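Local coordinates for protein MupZ (Pseudomonas fluorescens, PDB 6FXD) that probably acts as an epoxide hydrolase that, in a cascade with a Rieske oxygenase, helps form the oxygen heterocycles of the antibiotic mupirocin, at residues 38-43 with 60-65; 83-88 with 118-123; 104-107 with 112-115. All blocks are in the same frame, centred on the assembly; numbering follows the deposited sequence. Where two conformers were deposited one is given.

Contact 1 of 3, residues 38-43 with 60-65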
loop_
_atom_site.group_PDB
_atom_site.type_symbol
_atom_site.label_atom_id
_atom_site.label_comp_id
_atom_site.label_asym_id
_atom_site.label_seq_id
_atom_site.Cartn_x
_atom_site.Cartn_y
_atom_site.Cartn_z
ATOM N N GLU A 38 24.680 29.444 19.989
ATOM C CA GLU A 38 24.444 30.547 19.049
ATOM C C GLU A 38 25.248 30.371 17.763
ATOM O O GLU A 38 24.769 30.701 16.666
ATOM C CB GLU A 38 24.738 31.900 19.705
ATOM C CG GLU A 38 23.783 32.252 20.841
ATOM C CD GLU A 38 22.322 32.051 20.465
ATOM O OE1 GLU A 38 21.920 32.473 19.355
ATOM O OE2 GLU A 38 21.575 31.464 21.284
ATOM N N ALA A 39 26.467 29.843 17.879
ATOM C CA ALA A 39 27.242 29.522 16.686
ATOM C C ALA A 39 26.560 28.427 15.866
ATOM O O ALA A 39 26.542 28.488 14.632
ATOM C CB ALA A 39 28.667 29.111 17.069
ATOM N N PHE A 40 26.034 27.393 16.533
ATOM C CA PHE A 40 25.293 26.362 15.818
ATOM C C PHE A 40 24.127 26.959 15.040
ATOM O O PHE A 40 23.940 26.661 13.858
ATOM C CB PHE A 40 24.802 25.311 16.820
ATOM C CG PHE A 40 24.116 24.114 16.184
ATOM C CD1 PHE A 40 22.783 24.172 15.811
ATOM C CD2 PHE A 40 24.822 22.938 15.963
ATOM C CE1 PHE A 40 22.157 23.081 15.213
ATOM C CE2 PHE A 40 24.193 21.824 15.371
ATOM C CZ PHE A 40 22.875 21.895 14.994
ATOM N N LYS A 41 23.340 27.822 15.692
ATOM C CA LYS A 41 22.209 28.446 15.010
ATOM C C LYS A 41 22.653 29.303 13.821
ATOM O O LYS A 41 21.979 29.340 12.785
ATOM C CB LYS A 41 21.380 29.242 16.014
ATOM C CG LYS A 41 20.688 28.323 17.026
ATOM C CD LYS A 41 19.732 29.090 17.941
ATOM C CE LYS A 41 18.998 28.127 18.911
ATOM N NZ LYS A 41 17.860 28.794 19.574
ATOM N N ALA A 42 23.786 29.998 13.944
ATOM C CA ALA A 42 24.301 30.769 12.812
ATOM C C ALA A 42 24.650 29.853 11.642
ATOM O O ALA A 42 24.350 30.169 10.477
ATOM C CB ALA A 42 25.518 31.563 13.266
ATOM N N TYR A 43 25.329 28.737 11.922
ATOM C CA TYR A 43 25.691 27.813 10.852
ATOM C C TYR A 43 24.473 27.187 10.194
ATOM O O TYR A 43 24.567 26.692 9.077
ATOM C CB TYR A 43 26.619 26.724 11.364
ATOM C CG TYR A 43 28.049 27.060 11.181
ATOM C CD1 TYR A 43 28.636 26.948 9.936
ATOM C CD2 TYR A 43 28.808 27.512 12.242
ATOM C CE1 TYR A 43 29.967 27.269 9.754
ATOM C CE2 TYR A 43 30.144 27.837 12.071
ATOM C CZ TYR A 43 30.712 27.712 10.825
ATOM O OH TYR A 43 32.044 28.026 10.654
ATOM N N TYR A 60 13.709 21.254 4.626
ATOM C CA TYR A 60 14.937 21.184 5.420
ATOM C C TYR A 60 14.821 22.273 6.485
ATOM O O TYR A 60 14.943 23.464 6.167
ATOM C CB TYR A 60 16.147 21.411 4.525
ATOM C CG TYR A 60 17.494 21.150 5.152
ATOM C CD1 TYR A 60 17.992 19.852 5.291
ATOM C CD2 TYR A 60 18.296 22.210 5.561
ATOM C CE1 TYR A 60 19.258 19.631 5.829
ATOM C CE2 TYR A 60 19.534 21.997 6.115
ATOM C CZ TYR A 60 20.023 20.719 6.240
ATOM O OH TYR A 60 21.270 20.558 6.795
ATOM N N GLY A 61 14.595 21.887 7.732
ATOM C CA GLY A 61 14.347 22.865 8.779
ATOM C C GLY A 61 14.901 22.446 10.124
ATOM O O GLY A 61 14.837 21.271 10.501
ATOM N N PHE A 62 15.419 23.425 10.868
ATOM C CA PHE A 62 16.035 23.207 12.173
ATOM C C PHE A 62 15.110 23.686 13.287
ATOM O O PHE A 62 14.548 24.788 13.212
ATOM C CB PHE A 62 17.369 23.954 12.292
ATOM C CG PHE A 62 18.479 23.346 11.488
ATOM C CD1 PHE A 62 19.228 22.269 11.981
ATOM C CD2 PHE A 62 18.778 23.841 10.224
ATOM C CE1 PHE A 62 20.268 21.727 11.229
ATOM C CE2 PHE A 62 19.801 23.289 9.472
ATOM C CZ PHE A 62 20.538 22.241 9.968
ATOM N N SER A 63 14.985 22.876 14.338
ATOM C CA SER A 63 14.162 23.187 15.505
ATOM C C SER A 63 14.957 22.905 16.772
ATOM O O SER A 63 15.935 22.160 16.754
ATOM C CB SER A 63 12.899 22.320 15.566
ATOM O OG SER A 63 12.160 22.421 14.372
ATOM N N PHE A 64 14.508 23.481 17.886
ATOM C CA PHE A 64 15.270 23.419 19.130
ATOM C C PHE A 64 14.371 23.213 20.336
ATOM O O PHE A 64 13.306 23.830 20.455
ATOM C CB PHE A 64 16.136 24.692 19.315
ATOM C CG PHE A 64 17.145 24.864 18.211
ATOM C CD1 PHE A 64 16.796 25.535 17.035
ATOM C CD2 PHE A 64 18.415 24.326 18.328
ATOM C CE1 PHE A 64 17.694 25.645 16.001
ATOM C CE2 PHE A 64 19.339 24.466 17.288
ATOM C CZ PHE A 64 18.960 25.115 16.128
ATOM N N ASN A 65 14.807 22.307 21.207
ATOM C CA ASN A 65 14.254 22.102 22.539
ATOM C C ASN A 65 15.394 22.496 23.476
ATOM O O ASN A 65 16.172 21.647 23.919
ATOM C CB ASN A 65 13.870 20.644 22.698
ATOM C CG ASN A 65 13.205 20.352 24.037
ATOM O OD1 ASN A 65 12.922 21.258 24.811
ATOM N ND2 ASN A 65 12.923 19.077 24.295
#
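In the ferredoxin-like core of the fold, helix 37-51 lies on strand 57-65, its short segment nearly antiparallel to the strand (163°), and F40 and K41 reach F62 and F64. K41 runs over one face of the F64 ring. Its CG turns away from its own carbonyl carbon (chi1 -67°) and the chain beyond is extended, which lays CE above the ring centre, 3.7 Å from the F64 centroid, as a CH-pi contact. The ammonium follows as a cation-pi partner, with K41 NZ 4.5 Å from that centroid. F40 comes to the rim: F40 CD1 lies in the F64 plane, 3.8 Å from F64 CE2, the two rings standing almost perpendicular at 89°. F40 CE1 touches F62 CD1 at 4.4 Å. Phenylalanine suits all three places, filling buried ground between helix and sheet without polar atoms to satisfy. Beyond the ring, K41 NZ forms a salt bridge with E131 of the second subunit, whose strand extends the sheet alongside 60-64. With F64 replaced by alanine, K41 loses its aromatic floor, and a gap would probably open beside F40. A flat pi face under the end of the lysine thus lets a long chain cross apolar surface and deliver its charge to the subunit interface.

Contact 2 of 3, residues 83-88 with 118-123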
loop_
_atom_site.group_PDB
_atom_site.type_symbol
_atom_site.label_atom_id
_atom_site.label_comp_id
_atom_site.label_asym_id
_atom_site.label_seq_id
_atom_site.Cartn_x
_atom_site.Cartn_y
_atom_site.Cartn_z
ATOM N N ASN A 83 22.271 12.233 -2.277
ATOM C CA ASN A 83 22.841 13.432 -2.889
ATOM C C ASN A 83 23.153 14.476 -1.835
ATOM O O ASN A 83 24.143 15.210 -1.958
ATOM C CB ASN A 83 21.908 14.034 -3.942
ATOM C CG ASN A 83 21.764 13.173 -5.164
ATOM O OD1 ASN A 83 22.575 12.286 -5.411
ATOM N ND2 ASN A 83 20.742 13.456 -5.964
ATOM N N HIS A 84 22.315 14.568 -0.796
ATOM C CA HIS A 84 22.557 15.532 0.277
ATOM C C HIS A 84 23.834 15.202 1.037
ATOM O O HIS A 84 24.628 16.099 1.367
ATOM C CB HIS A 84 21.372 15.536 1.245
ATOM C CG HIS A 84 21.589 16.378 2.467
ATOM N ND1 HIS A 84 21.619 17.758 2.421
ATOM C CD2 HIS A 84 21.758 16.040 3.768
ATOM C CE1 HIS A 84 21.810 18.231 3.640
ATOM N NE2 HIS A 84 21.891 17.211 4.476
ATOM N N LEU A 85 24.036 13.918 1.332
ATOM C CA LEU A 85 25.243 13.462 2.009
ATOM C C LEU A 85 26.490 13.928 1.272
ATOM O O LEU A 85 27.441 14.409 1.896
ATOM C CB LEU A 85 25.216 11.935 2.076
ATOM C CG LEU A 85 25.785 11.263 3.318
ATOM C CD1 LEU A 85 24.863 11.555 4.479
ATOM C CD2 LEU A 85 25.904 9.766 3.089
ATOM N N VAL A 86 26.499 13.798 -0.057
ATOM C CA VAL A 86 27.642 14.245 -0.849
ATOM C C VAL A 86 27.749 15.765 -0.833
ATOM O O VAL A 86 28.852 16.327 -0.737
ATOM C CB VAL A 86 27.543 13.706 -2.289
ATOM C CG1 VAL A 86 28.653 14.299 -3.158
ATOM C CG2 VAL A 86 27.599 12.181 -2.294
ATOM N N ASN A 87 26.611 16.455 -0.961
ATOM C CA ASN A 87 26.617 17.914 -1.067
ATOM C C ASN A 87 27.139 18.558 0.210
ATOM O O ASN A 87 27.877 19.556 0.166
ATOM C CB ASN A 87 25.191 18.396 -1.357
ATOM C CG ASN A 87 25.087 19.908 -1.543
ATOM O OD1 ASN A 87 25.915 20.521 -2.211
ATOM N ND2 ASN A 87 24.037 20.500 -0.987
ATOM N N ILE A 88 26.769 17.996 1.360
ATOM C CA ILE A 88 27.015 18.609 2.653
ATOM C C ILE A 88 28.286 18.107 3.309
ATOM O O ILE A 88 28.640 18.586 4.393
ATOM C CB ILE A 88 25.789 18.400 3.570
ATOM C CG1 ILE A 88 25.551 19.638 4.433
ATOM C CG2 ILE A 88 25.912 17.093 4.382
ATOM C CD1 ILE A 88 24.851 20.752 3.679
ATOM N N GLY A 118 23.259 0.502 3.450
ATOM C CA GLY A 118 24.683 0.429 3.201
ATOM C C GLY A 118 25.376 1.775 3.340
ATOM O O GLY A 118 26.269 1.946 4.176
ATOM N N PRO A 119 24.981 2.757 2.517
ATOM C CA PRO A 119 25.634 4.077 2.583
ATOM C C PRO A 119 25.563 4.767 3.934
ATOM O O PRO A 119 26.492 5.513 4.273
ATOM C CB PRO A 119 24.902 4.889 1.504
ATOM C CG PRO A 119 24.289 3.894 0.602
ATOM C CD PRO A 119 24.023 2.668 1.402
ATOM N N LEU A 120 24.492 4.582 4.709
ATOM C CA LEU A 120 24.340 5.290 5.973
ATOM C C LEU A 120 24.781 4.472 7.180
ATOM O O LEU A 120 24.597 4.923 8.315
ATOM C CB LEU A 120 22.887 5.748 6.157
ATOM C CG LEU A 120 22.320 6.600 5.022
ATOM C CD1 LEU A 120 20.908 7.082 5.377
ATOM C CD2 LEU A 120 23.236 7.766 4.741
ATOM N N ALA A 121 25.352 3.286 6.968
ATOM C CA ALA A 121 25.691 2.423 8.099
ATOM C C ALA A 121 26.583 3.147 9.101
ATOM O O ALA A 121 26.467 2.936 10.316
ATOM C CB ALA A 121 26.368 1.148 7.597
ATOM N N PHE A 122 27.463 4.027 8.612
ATOM C CA PHE A 122 28.386 4.735 9.496
ATOM C C PHE A 122 27.669 5.645 10.485
ATOM O O PHE A 122 28.256 6.012 11.510
ATOM C CB PHE A 122 29.414 5.519 8.678
ATOM C CG PHE A 122 28.888 6.812 8.102
ATOM C CD1 PHE A 122 28.178 6.818 6.910
ATOM C CD2 PHE A 122 29.123 8.019 8.745
ATOM C CE1 PHE A 122 27.705 8.004 6.377
ATOM C CE2 PHE A 122 28.650 9.214 8.215
ATOM C CZ PHE A 122 27.947 9.207 7.030
ATOM N N MET A 123 26.422 6.022 10.199
ATOM C CA MET A 123 25.623 6.846 11.095
ATOM C C MET A 123 24.858 6.030 12.126
ATOM O O MET A 123 24.188 6.621 12.979
ATOM C CB MET A 123 24.615 7.677 10.297
ATOM C CG MET A 123 25.230 8.771 9.461
ATOM S SD MET A 123 26.061 10.027 10.461
ATOM C CE MET A 123 24.753 10.554 11.565
#
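L85 of helix 78-94 meets L120 and F122 of the loop that leads into strand 126-135, and the meeting is wholly apolar. The closest touch is methyl to methyl, with L85 CD2 3.7 Å from L120 CD2. The other leucine branch joins in, L85 CD1 lying 4.1 Å from the same L120 CD2, so one methyl of L120 sits against both branches of L85. Branched leucines suit this place because two methyls on one stem can spread over a partner that arrives at a slant.

The aromatic contact is made at an edge: L85 CD2 approaches F122 CE1 at 4.1 Å, near the plane of the ring. F122 carries its CG between the backbone N and carbonyl carbon (chi1 78°), a rotation that directs the ring toward the helix. Its neighbour M123 lies over one ring face, with M123 CG 3.6 Å above the plane, offset toward the rim, and P119 O stands in the plane at the edge.

Backbone bonds shape the loop. A type I turn runs from G118 to A121, where P119 fits because its fixed phi matches the second position, and M123 N bonds L120 O at 2.8 Å to tighten the following 3-10 segment. L120 also packs on L81 of the helix and on V106 of strand 100-108. The whole is an ordered linker that packs along the flank of the second helix of a ferredoxin-like core, L120 reaching in between helix and sheet, before the chain enters the added strand 126-135.

Contact 3 of 3, residues 104-107 with 112-115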
loop_
_atom_site.group_PDB
_atom_site.type_symbol
_atom_site.label_atom_id
_atom_site.label_comp_id
_atom_site.label_asym_id
_atom_site.label_seq_id
_atom_site.Cartn_x
_atom_site.Cartn_y
_atom_site.Cartn_z
ATOM N N TYR A 104 19.892 9.416 15.142
ATOM C CA TYR A 104 19.740 9.674 13.710
ATOM C C TYR A 104 18.704 8.694 13.171
ATOM O O TYR A 104 18.965 7.488 13.084
ATOM C CB TYR A 104 21.081 9.567 12.972
ATOM C CG TYR A 104 20.992 9.906 11.505
ATOM C CD1 TYR A 104 20.795 11.214 11.087
ATOM C CD2 TYR A 104 21.091 8.912 10.535
ATOM C CE1 TYR A 104 20.708 11.530 9.742
ATOM C CE2 TYR A 104 21.003 9.213 9.192
ATOM C CZ TYR A 104 20.818 10.526 8.800
ATOM O OH TYR A 104 20.726 10.837 7.466
ATOM N N GLU A 105 17.536 9.207 12.810
ATOM C CA GLU A 105 16.434 8.379 12.335
ATOM C C GLU A 105 16.218 8.592 10.847
ATOM O O GLU A 105 16.346 9.706 10.342
ATOM C CB GLU A 105 15.121 8.733 13.034
ATOM C CG GLU A 105 15.177 8.544 14.502
ATOM C CD GLU A 105 13.831 8.730 15.189
ATOM O OE1 GLU A 105 12.789 8.911 14.507
ATOM O OE2 GLU A 105 13.827 8.720 16.430
ATOM N N VAL A 106 15.850 7.522 10.150
ATOM C CA VAL A 106 15.522 7.593 8.734
ATOM C C VAL A 106 14.189 6.887 8.550
ATOM O O VAL A 106 14.057 5.714 8.915
ATOM C CB VAL A 106 16.606 6.944 7.857
ATOM C CG1 VAL A 106 16.192 7.010 6.405
ATOM C CG2 VAL A 106 17.951 7.665 8.045
ATOM N N HIS A 107 13.211 7.587 7.983
ATOM C CA HIS A 107 11.871 7.052 7.762
ATOM C C HIS A 107 11.562 7.038 6.275
ATOM O O HIS A 107 11.849 8.008 5.573
ATOM C CB HIS A 107 10.818 7.928 8.438
ATOM C CG HIS A 107 10.977 8.041 9.921
ATOM N ND1 HIS A 107 10.015 7.589 10.802
ATOM C CD2 HIS A 107 11.975 8.545 10.680
ATOM C CE1 HIS A 107 10.409 7.830 12.041
ATOM N NE2 HIS A 107 11.601 8.395 11.994
ATOM N N GLU A 112 12.978 1.956 -0.609
ATOM C CA GLU A 112 13.934 3.056 -0.612
ATOM C C GLU A 112 14.941 2.923 0.523
ATOM O O GLU A 112 16.131 3.206 0.339
ATOM C CB GLU A 112 13.196 4.395 -0.531
ATOM C CG GLU A 112 12.333 4.713 -1.747
ATOM C CD GLU A 112 13.145 4.844 -3.023
ATOM O OE1 GLU A 112 14.050 5.699 -3.059
ATOM O OE2 GLU A 112 12.897 4.087 -3.990
ATOM N N LEU A 113 14.492 2.485 1.704
ATOM C CA LEU A 113 15.422 2.339 2.818
ATOM C C LEU A 113 16.463 1.261 2.535
ATOM O O LEU A 113 17.597 1.357 3.023
ATOM C CB LEU A 113 14.673 2.058 4.122
ATOM C CG LEU A 113 14.445 3.269 5.044
ATOM C CD1 LEU A 113 13.909 4.456 4.258
ATOM C CD2 LEU A 113 13.523 2.934 6.210
ATOM N N ASP A 114 16.100 0.230 1.763
ATOM C CA ASP A 114 17.083 -0.762 1.336
ATOM C C ASP A 114 18.268 -0.113 0.628
ATOM O O ASP A 114 19.393 -0.614 0.723
ATOM C CB ASP A 114 16.421 -1.797 0.417
ATOM C CG ASP A 114 15.519 -2.768 1.170
ATOM O OD1 ASP A 114 15.578 -2.814 2.414
ATOM O OD2 ASP A 114 14.741 -3.489 0.508
ATOM N N LYS A 115 18.038 0.994 -0.085
ATOM C CA LYS A 115 19.115 1.698 -0.780
ATOM C C LYS A 115 19.977 2.530 0.158
ATOM O O LYS A 115 21.055 2.979 -0.261
ATOM C CB LYS A 115 18.537 2.589 -1.881
ATOM C CG LYS A 115 17.661 1.850 -2.895
ATOM C CD LYS A 115 16.903 2.827 -3.798
ATOM C CE LYS A 115 15.940 2.078 -4.719
ATOM N NZ LYS A 115 15.131 2.977 -5.595
#
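E105 OE1 is gripped twice: by H107 NE2 two residues along the same strand, and by the Y29 hydroxyl of the second subunit. The histidine bond is 2.8 Å from H107 NE2 to E105 OE1 and nearly straight (164°); it uses the anti lone pair of OE1, and that oxygen lies in the imidazole plane. E105 OE2 forms a salt bridge with R103, and H107 ND1 bonds S63 of the second subunit, so both ends of the imidazole are held and its rotation should be well fixed.

On the other side of strand 100-108 the contact turns apolar. L113 extends from the helix 110-113 with V106 passing it in the opposite direction. V106 CG1, set anti to the backbone N (chi1 178°), lies 4.0 Å from L113 CD1, and L113 CD2 lies 3.9 Å from V106 O. L113 CD1 also comes within 4.0 Å of H107 C, touching the histidine's backbone while its ring goes the other way. V106 and L113, aliphatic side chains that suit a buried joint, both lie against F127. One turn along, K115 NZ forms a salt bridge with E112 OE2 at 3.0 Å, on its syn side but 33° out of the carboxylate plane. The short helix and this leucine belong to a beta-alpha-beta unit in which parallel strands 100-108 and 126-135 lie side by side.

From the N terminus the chain passes strand 24-31 and enters helix 37-51. Contact 1 closes the short loop from it to strand 57-65, an outer strand of the sheet that the second subunit extends. Contact 2 opens only later, on helix 78-94, and spans strand 100-108 and helix 110-113 before closing at 118-123; contact 3 lies nested inside that span, tying 104-107 to 112-115. Contacts 2 and 3 touch directly, through L120 on V106 and M123 on Y104, linking the helix, the linker and the strand. Contact 1 reaches contact 2 through Y60 against H84, but contacts 1 and 3 stand on opposite sides of the chain's centre, about 23 Å between centres, sharing one sheet and both touching the second subunit.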